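TIGR00725 family protein (Thermotoga maritima, PDB 1RCU) is of unknown function but belongs to the SLOG superfamily, whose Rossmann-like members are thought to bind nucleotides or related ligands. Local coordinates at residues I135-R149 and Y167-T181. Numbering follows the deposited sequence.
Sequences ILGAYALGKPVILLR and YLDNRRIVEIHQAWT
The ring of Tyr139 is clamped between Leu168 CB, over the centre of one face and 3.8 Å from the centroid, and Ile173 CB, over the opposite face toward the rim; a flat aromatic fits this slot between aliphatics, its hydroxyl meeting buried Asp169. With CG anti to the backbone N (chi1 170°), the ring passes Val174, whose side chain runs the opposite way. Tyr139 OH donates to Asp169 OD2 (2.5 Å) from above the carboxylate plane, which stands 89° to the ring; Arg171 N reaches OD2 from that plane's opposite face, forming an Asx turn. A phenylalanine in place of Tyr139 would probably leave Asp169 OD2 without this donor and the turn less firmly tied to helix 129-140. Strands 145-148 and 176-179 pair in parallel at the edge of the Rossmann-like sheet, Leu147 N bonding to His177 O (2.8 Å). Beta-branched Val145 and Ile176 suit extended strands and run alongside each other in the same direction, Val145 CB 3.7 Å from Ile176 CD1. Arg149, its chain folded back, lays CB over the six-membered ring of Trp180, while NE donates to Gln178 OE1 (2.6 Å) and NH1 forms a salt bridge with Asp156.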
loop_
_atom_site.group_PDB
_atom_site.type_symbol
_atom_site.label_atom_id
_atom_site.label_comp_id
_atom_site.label_asym_id
_atom_site.label_seq_id
_atom_site.Cartn_x
_atom_site.Cartn_y
_atom_site.Cartn_z
ATOM N N ILE A 135 -7.919 -13.440 9.782
ATOM C CA ILE A 135 -8.489 -14.765 9.587
ATOM C C ILE A 135 -9.289 -14.747 8.271
ATOM O O ILE A 135 -9.136 -15.628 7.427
ATOM C CB ILE A 135 -9.411 -15.161 10.794
ATOM C CG1 ILE A 135 -8.559 -15.415 12.049
ATOM C CG2 ILE A 135 -10.236 -16.385 10.444
ATOM C CD1 ILE A 135 -9.383 -15.536 13.343
ATOM N N LEU A 136 -10.132 -13.732 8.099
ATOM C CA LEU A 136 -10.946 -13.606 6.889
ATOM C C LEU A 136 -10.068 -13.356 5.668
ATOM O O LEU A 136 -10.320 -13.914 4.578
ATOM C CB LEU A 136 -11.977 -12.475 7.040
ATOM C CG LEU A 136 -13.387 -12.876 7.529
ATOM C CD1 LEU A 136 -13.324 -13.715 8.781
ATOM C CD2 LEU A 136 -14.219 -11.619 7.772
ATOM N N GLY A 137 -9.037 -12.533 5.864
ATOM C CA GLY A 137 -8.111 -12.203 4.798
ATOM C C GLY A 137 -7.362 -13.439 4.352
ATOM O O GLY A 137 -7.216 -13.677 3.153
ATOM N N ALA A 138 -6.899 -14.224 5.320
ATOM C CA ALA A 138 -6.170 -15.460 5.038
ATOM C C ALA A 138 -6.988 -16.346 4.102
ATOM O O ALA A 138 -6.473 -16.904 3.123
ATOM C CB ALA A 138 -5.873 -16.206 6.351
ATOM N N TYR A 139 -8.273 -16.461 4.420
ATOM C CA TYR A 139 -9.204 -17.267 3.647
ATOM C C TYR A 139 -9.423 -16.742 2.225
ATOM O O TYR A 139 -9.507 -17.513 1.267
ATOM C CB TYR A 139 -10.526 -17.354 4.402
ATOM C CG TYR A 139 -11.661 -17.950 3.610
ATOM C CD1 TYR A 139 -12.517 -17.141 2.844
ATOM C CD2 TYR A 139 -11.885 -19.319 3.622
ATOM C CE1 TYR A 139 -13.549 -17.682 2.115
ATOM C CE2 TYR A 139 -12.936 -19.875 2.903
ATOM C CZ TYR A 139 -13.760 -19.048 2.151
ATOM O OH TYR A 139 -14.809 -19.604 1.458
ATOM N N ALA A 140 -9.516 -15.426 2.085
ATOM C CA ALA A 140 -9.721 -14.830 0.776
ATOM C C ALA A 140 -8.507 -15.056 -0.113
ATOM O O ALA A 140 -8.627 -15.049 -1.332
ATOM C CB ALA A 140 -9.982 -13.359 0.924
ATOM N N LEU A 141 -7.344 -15.264 0.506
ATOM C CA LEU A 141 -6.086 -15.481 -0.214
ATOM C C LEU A 141 -5.750 -16.974 -0.443
ATOM O O LEU A 141 -4.733 -17.301 -1.044
ATOM C CB LEU A 141 -4.923 -14.802 0.544
ATOM C CG LEU A 141 -4.931 -13.277 0.771
ATOM C CD1 LEU A 141 -3.631 -12.840 1.486
ATOM C CD2 LEU A 141 -5.052 -12.554 -0.568
ATOM N N GLY A 142 -6.595 -17.870 0.050
ATOM C CA GLY A 142 -6.342 -19.287 -0.131
ATOM C C GLY A 142 -5.358 -19.904 0.857
ATOM O O GLY A 142 -4.754 -20.950 0.591
ATOM N N LYS A 143 -5.203 -19.270 2.011
ATOM C CA LYS A 143 -4.284 -19.762 3.025
ATOM C C LYS A 143 -5.043 -20.551 4.064
ATOM O O LYS A 143 -5.983 -20.046 4.669
ATOM C CB LYS A 143 -3.592 -18.592 3.726
ATOM C CG LYS A 143 -2.969 -17.582 2.779
ATOM C CD LYS A 143 -1.830 -18.211 2.013
ATOM C CE LYS A 143 -0.967 -17.157 1.346
ATOM N NZ LYS A 143 0.185 -17.801 0.669
ATOM N N PRO A 144 -4.668 -21.816 4.273
ATOM C CA PRO A 144 -5.382 -22.593 5.284
ATOM C C PRO A 144 -5.161 -21.959 6.645
ATOM O O PRO A 144 -4.063 -21.503 6.973
ATOM C CB PRO A 144 -4.759 -23.982 5.170
ATOM C CG PRO A 144 -3.387 -23.688 4.627
ATOM C CD PRO A 144 -3.660 -22.635 3.590
ATOM N N VAL A 145 -6.232 -21.935 7.422
ATOM C CA VAL A 145 -6.239 -21.366 8.749
ATOM C C VAL A 145 -6.546 -22.463 9.763
ATOM O O VAL A 145 -7.408 -23.327 9.537
ATOM C CB VAL A 145 -7.348 -20.260 8.893
ATOM C CG1 VAL A 145 -7.403 -19.764 10.337
ATOM C CG2 VAL A 145 -7.079 -19.095 7.931
ATOM N N ILE A 146 -5.821 -22.433 10.874
ATOM C CA ILE A 146 -6.056 -23.370 11.948
ATOM C C ILE A 146 -6.407 -22.530 13.168
ATOM O O ILE A 146 -5.585 -21.755 13.649
ATOM C CB ILE A 146 -4.817 -24.219 12.252
ATOM C CG1 ILE A 146 -4.441 -25.029 11.006
ATOM C CG2 ILE A 146 -5.100 -25.140 13.468
ATOM C CD1 ILE A 146 -3.106 -25.734 11.118
ATOM N N LEU A 147 -7.641 -22.662 13.644
ATOM C CA LEU A 147 -8.089 -21.906 14.810
ATOM C C LEU A 147 -7.712 -22.727 16.024
ATOM O O LEU A 147 -8.002 -23.931 16.082
ATOM C CB LEU A 147 -9.621 -21.713 14.798
ATOM C CG LEU A 147 -10.352 -21.178 13.552
ATOM C CD1 LEU A 147 -11.866 -21.183 13.773
ATOM C CD2 LEU A 147 -9.882 -19.759 13.228
ATOM N N LEU A 148 -7.044 -22.102 16.985
ATOM C CA LEU A 148 -6.670 -22.814 18.198
ATOM C C LEU A 148 -7.800 -22.481 19.170
ATOM O O LEU A 148 -7.783 -21.451 19.834
ATOM C CB LEU A 148 -5.317 -22.310 18.713
ATOM C CG LEU A 148 -4.620 -23.209 19.736
ATOM C CD1 LEU A 148 -4.500 -24.654 19.219
ATOM C CD2 LEU A 148 -3.253 -22.641 20.026
ATOM N N ARG A 149 -8.799 -23.352 19.204
ATOM C CA ARG A 149 -9.984 -23.173 20.036
ATOM C C ARG A 149 -9.745 -23.117 21.536
ATOM O O ARG A 149 -8.732 -23.592 22.041
ATOM C CB ARG A 149 -10.980 -24.287 19.715
ATOM C CG ARG A 149 -11.173 -24.439 18.235
ATOM C CD ARG A 149 -11.844 -23.229 17.642
ATOM N NE ARG A 149 -13.254 -23.533 17.475
ATOM C CZ ARG A 149 -14.166 -23.393 18.424
ATOM N NH1 ARG A 149 -13.832 -22.931 19.618
ATOM N NH2 ARG A 149 -15.396 -23.771 18.176
ATOM N N TYR A 167 -16.099 -23.407 6.017
ATOM C CA TYR A 167 -15.867 -22.217 5.203
ATOM C C TYR A 167 -16.372 -20.856 5.667
ATOM O O TYR A 167 -17.314 -20.769 6.456
ATOM C CB TYR A 167 -16.364 -22.497 3.776
ATOM C CG TYR A 167 -15.843 -23.797 3.210
ATOM C CD1 TYR A 167 -14.530 -23.912 2.765
ATOM C CD2 TYR A 167 -16.655 -24.930 3.171
ATOM C CE1 TYR A 167 -14.029 -25.135 2.300
ATOM C CE2 TYR A 167 -16.176 -26.147 2.703
ATOM C CZ TYR A 167 -14.869 -26.250 2.276
ATOM O OH TYR A 167 -14.400 -27.481 1.864
ATOM N N LEU A 168 -15.723 -19.803 5.156
ATOM C CA LEU A 168 -16.071 -18.428 5.491
ATOM C C LEU A 168 -16.875 -17.663 4.440
ATOM O O LEU A 168 -17.202 -16.492 4.659
ATOM C CB LEU A 168 -14.822 -17.625 5.854
ATOM C CG LEU A 168 -14.501 -17.360 7.338
ATOM C CD1 LEU A 168 -15.562 -17.954 8.222
ATOM C CD2 LEU A 168 -13.130 -17.905 7.694
ATOM N N ASP A 169 -17.161 -18.301 3.300
ATOM C CA ASP A 169 -17.997 -17.717 2.227
ATOM C C ASP A 169 -18.348 -18.779 1.183
ATOM O O ASP A 169 -17.664 -19.799 1.065
ATOM C CB ASP A 169 -17.359 -16.465 1.583
ATOM C CG ASP A 169 -16.471 -16.763 0.376
ATOM O OD1 ASP A 169 -16.094 -15.784 -0.313
ATOM O OD2 ASP A 169 -16.120 -17.929 0.118
ATOM N N ASN A 170 -19.414 -18.545 0.427
ATOM C CA ASN A 170 -19.881 -19.538 -0.540
ATOM C C ASN A 170 -19.013 -19.944 -1.728
ATOM O O ASN A 170 -19.468 -20.680 -2.598
ATOM C CB ASN A 170 -21.276 -19.139 -1.023
ATOM C CG ASN A 170 -22.288 -19.140 0.102
ATOM O OD1 ASN A 170 -23.021 -18.173 0.297
ATOM N ND2 ASN A 170 -22.323 -20.223 0.861
ATOM N N ARG A 171 -17.769 -19.490 -1.758
ATOM C CA ARG A 171 -16.875 -19.857 -2.839
ATOM C C ARG A 171 -15.951 -20.933 -2.291
ATOM O O ARG A 171 -15.122 -21.490 -3.009
ATOM C CB ARG A 171 -16.078 -18.634 -3.306
ATOM C CG ARG A 171 -16.946 -17.490 -3.808
ATOM C CD ARG A 171 -16.224 -16.659 -4.865
ATOM N NE ARG A 171 -16.833 -15.336 -5.048
ATOM C CZ ARG A 171 -16.696 -14.328 -4.186
ATOM N NH1 ARG A 171 -15.970 -14.482 -3.080
ATOM N NH2 ARG A 171 -17.291 -13.168 -4.427
ATOM N N ARG A 172 -16.124 -21.207 -1.000
ATOM C CA ARG A 172 -15.343 -22.196 -0.272
ATOM C C ARG A 172 -13.877 -22.210 -0.674
ATOM O O ARG A 172 -13.316 -23.257 -0.969
ATOM C CB ARG A 172 -15.935 -23.586 -0.481
ATOM C CG ARG A 172 -17.331 -23.762 0.064
ATOM C CD ARG A 172 -18.332 -23.943 -1.055
ATOM N NE ARG A 172 -19.706 -23.914 -0.557
ATOM C CZ ARG A 172 -20.223 -24.830 0.258
ATOM N NH1 ARG A 172 -19.478 -25.855 0.664
ATOM N NH2 ARG A 172 -21.478 -24.714 0.679
ATOM N N ILE A 173 -13.262 -21.039 -0.676
ATOM C CA ILE A 173 -11.874 -20.895 -1.079
ATOM C C ILE A 173 -10.908 -21.892 -0.436
ATOM O O ILE A 173 -10.173 -22.565 -1.148
ATOM C CB ILE A 173 -11.423 -19.455 -0.823
ATOM C CG1 ILE A 173 -12.427 -18.513 -1.494
ATOM C CG2 ILE A 173 -10.031 -19.230 -1.379
ATOM C CD1 ILE A 173 -12.229 -17.028 -1.179
ATOM N N VAL A 174 -10.898 -21.985 0.891
ATOM C CA VAL A 174 -10.006 -22.923 1.574
ATOM C C VAL A 174 -10.605 -23.292 2.930
ATOM O O VAL A 174 -11.388 -22.533 3.496
ATOM C CB VAL A 174 -8.578 -22.333 1.747
ATOM C CG1 VAL A 174 -8.630 -21.048 2.557
ATOM C CG2 VAL A 174 -7.666 -23.350 2.415
ATOM N N GLU A 175 -10.256 -24.464 3.448
ATOM C CA GLU A 175 -10.833 -24.922 4.708
ATOM C C GLU A 175 -10.284 -24.246 5.965
ATOM O O GLU A 175 -9.086 -23.992 6.088
ATOM C CB GLU A 175 -10.666 -26.440 4.848
ATOM C CG GLU A 175 -11.412 -27.009 6.054
ATOM C CD GLU A 175 -11.149 -28.492 6.313
ATOM O OE1 GLU A 175 -10.850 -29.225 5.352
ATOM O OE2 GLU A 175 -11.266 -28.929 7.482
ATOM N N ILE A 176 -11.177 -23.951 6.898
ATOM C CA ILE A 176 -10.768 -23.360 8.156
ATOM C C ILE A 176 -10.708 -24.505 9.157
ATOM O O ILE A 176 -11.739 -25.000 9.603
ATOM C CB ILE A 176 -11.790 -22.345 8.666
ATOM C CG1 ILE A 176 -11.995 -21.229 7.641
ATOM C CG2 ILE A 176 -11.322 -21.778 9.998
ATOM C CD1 ILE A 176 -10.749 -20.424 7.335
ATOM N N HIS A 177 -9.505 -24.940 9.503
ATOM C CA HIS A 177 -9.362 -26.028 10.459
ATOM C C HIS A 177 -9.514 -25.546 11.907
ATOM O O HIS A 177 -9.341 -24.358 12.224
ATOM C CB HIS A 177 -7.996 -26.702 10.285
ATOM C CG HIS A 177 -7.749 -27.209 8.897
ATOM N ND1 HIS A 177 -7.450 -26.377 7.842
ATOM C CD2 HIS A 177 -7.792 -28.463 8.389
ATOM C CE1 HIS A 177 -7.319 -27.097 6.741
ATOM N NE2 HIS A 177 -7.522 -28.365 7.049
ATOM N N GLN A 178 -9.835 -26.490 12.784
ATOM C CA GLN A 178 -9.998 -26.234 14.212
ATOM C C GLN A 178 -9.159 -27.254 14.986
ATOM O O GLN A 178 -9.094 -28.431 14.618
ATOM C CB GLN A 178 -11.465 -26.384 14.623
ATOM C CG GLN A 178 -12.354 -25.320 14.046
ATOM C CD GLN A 178 -13.790 -25.432 14.525
ATOM O OE1 GLN A 178 -14.072 -25.320 15.725
ATOM N NE2 GLN A 178 -14.712 -25.628 13.591
ATOM N N ALA A 179 -8.508 -26.793 16.048
ATOM C CA ALA A 179 -7.689 -27.640 16.910
ATOM C C ALA A 179 -7.880 -27.157 18.338
ATOM O O ALA A 179 -8.042 -25.965 18.574
ATOM C CB ALA A 179 -6.206 -27.539 16.503
ATOM N N TRP A 180 -7.873 -28.076 19.294
ATOM C CA TRP A 180 -8.054 -27.686 20.687
ATOM C C TRP A 180 -6.781 -27.841 21.480
ATOM O O TRP A 180 -6.784 -27.732 22.698
ATOM C CB TRP A 180 -9.152 -28.521 21.338
ATOM C CG TRP A 180 -10.485 -28.238 20.757
ATOM C CD1 TRP A 180 -11.006 -28.740 19.591
ATOM C CD2 TRP A 180 -11.457 -27.337 21.276
ATOM N NE1 TRP A 180 -12.252 -28.197 19.356
ATOM C CE2 TRP A 180 -12.549 -27.332 20.380
ATOM C CE3 TRP A 180 -11.511 -26.522 22.415
ATOM C CZ2 TRP A 180 -13.682 -26.549 20.593
ATOM C CZ3 TRP A 180 -12.647 -25.732 22.631
ATOM C CH2 TRP A 180 -13.713 -25.753 21.724
ATOM N N THR A 181 -5.679 -28.063 20.786
ATOM C CA THR A 181 -4.415 -28.276 21.463
ATOM C C THR A 181 -3.269 -27.917 20.542
ATOM O O THR A 181 -3.395 -28.047 19.328
ATOM C CB THR A 181 -4.329 -29.755 21.884
ATOM O OG1 THR A 181 -4.440 -29.842 23.304
ATOM C CG2 THR A 181 -3.051 -30.390 21.435
#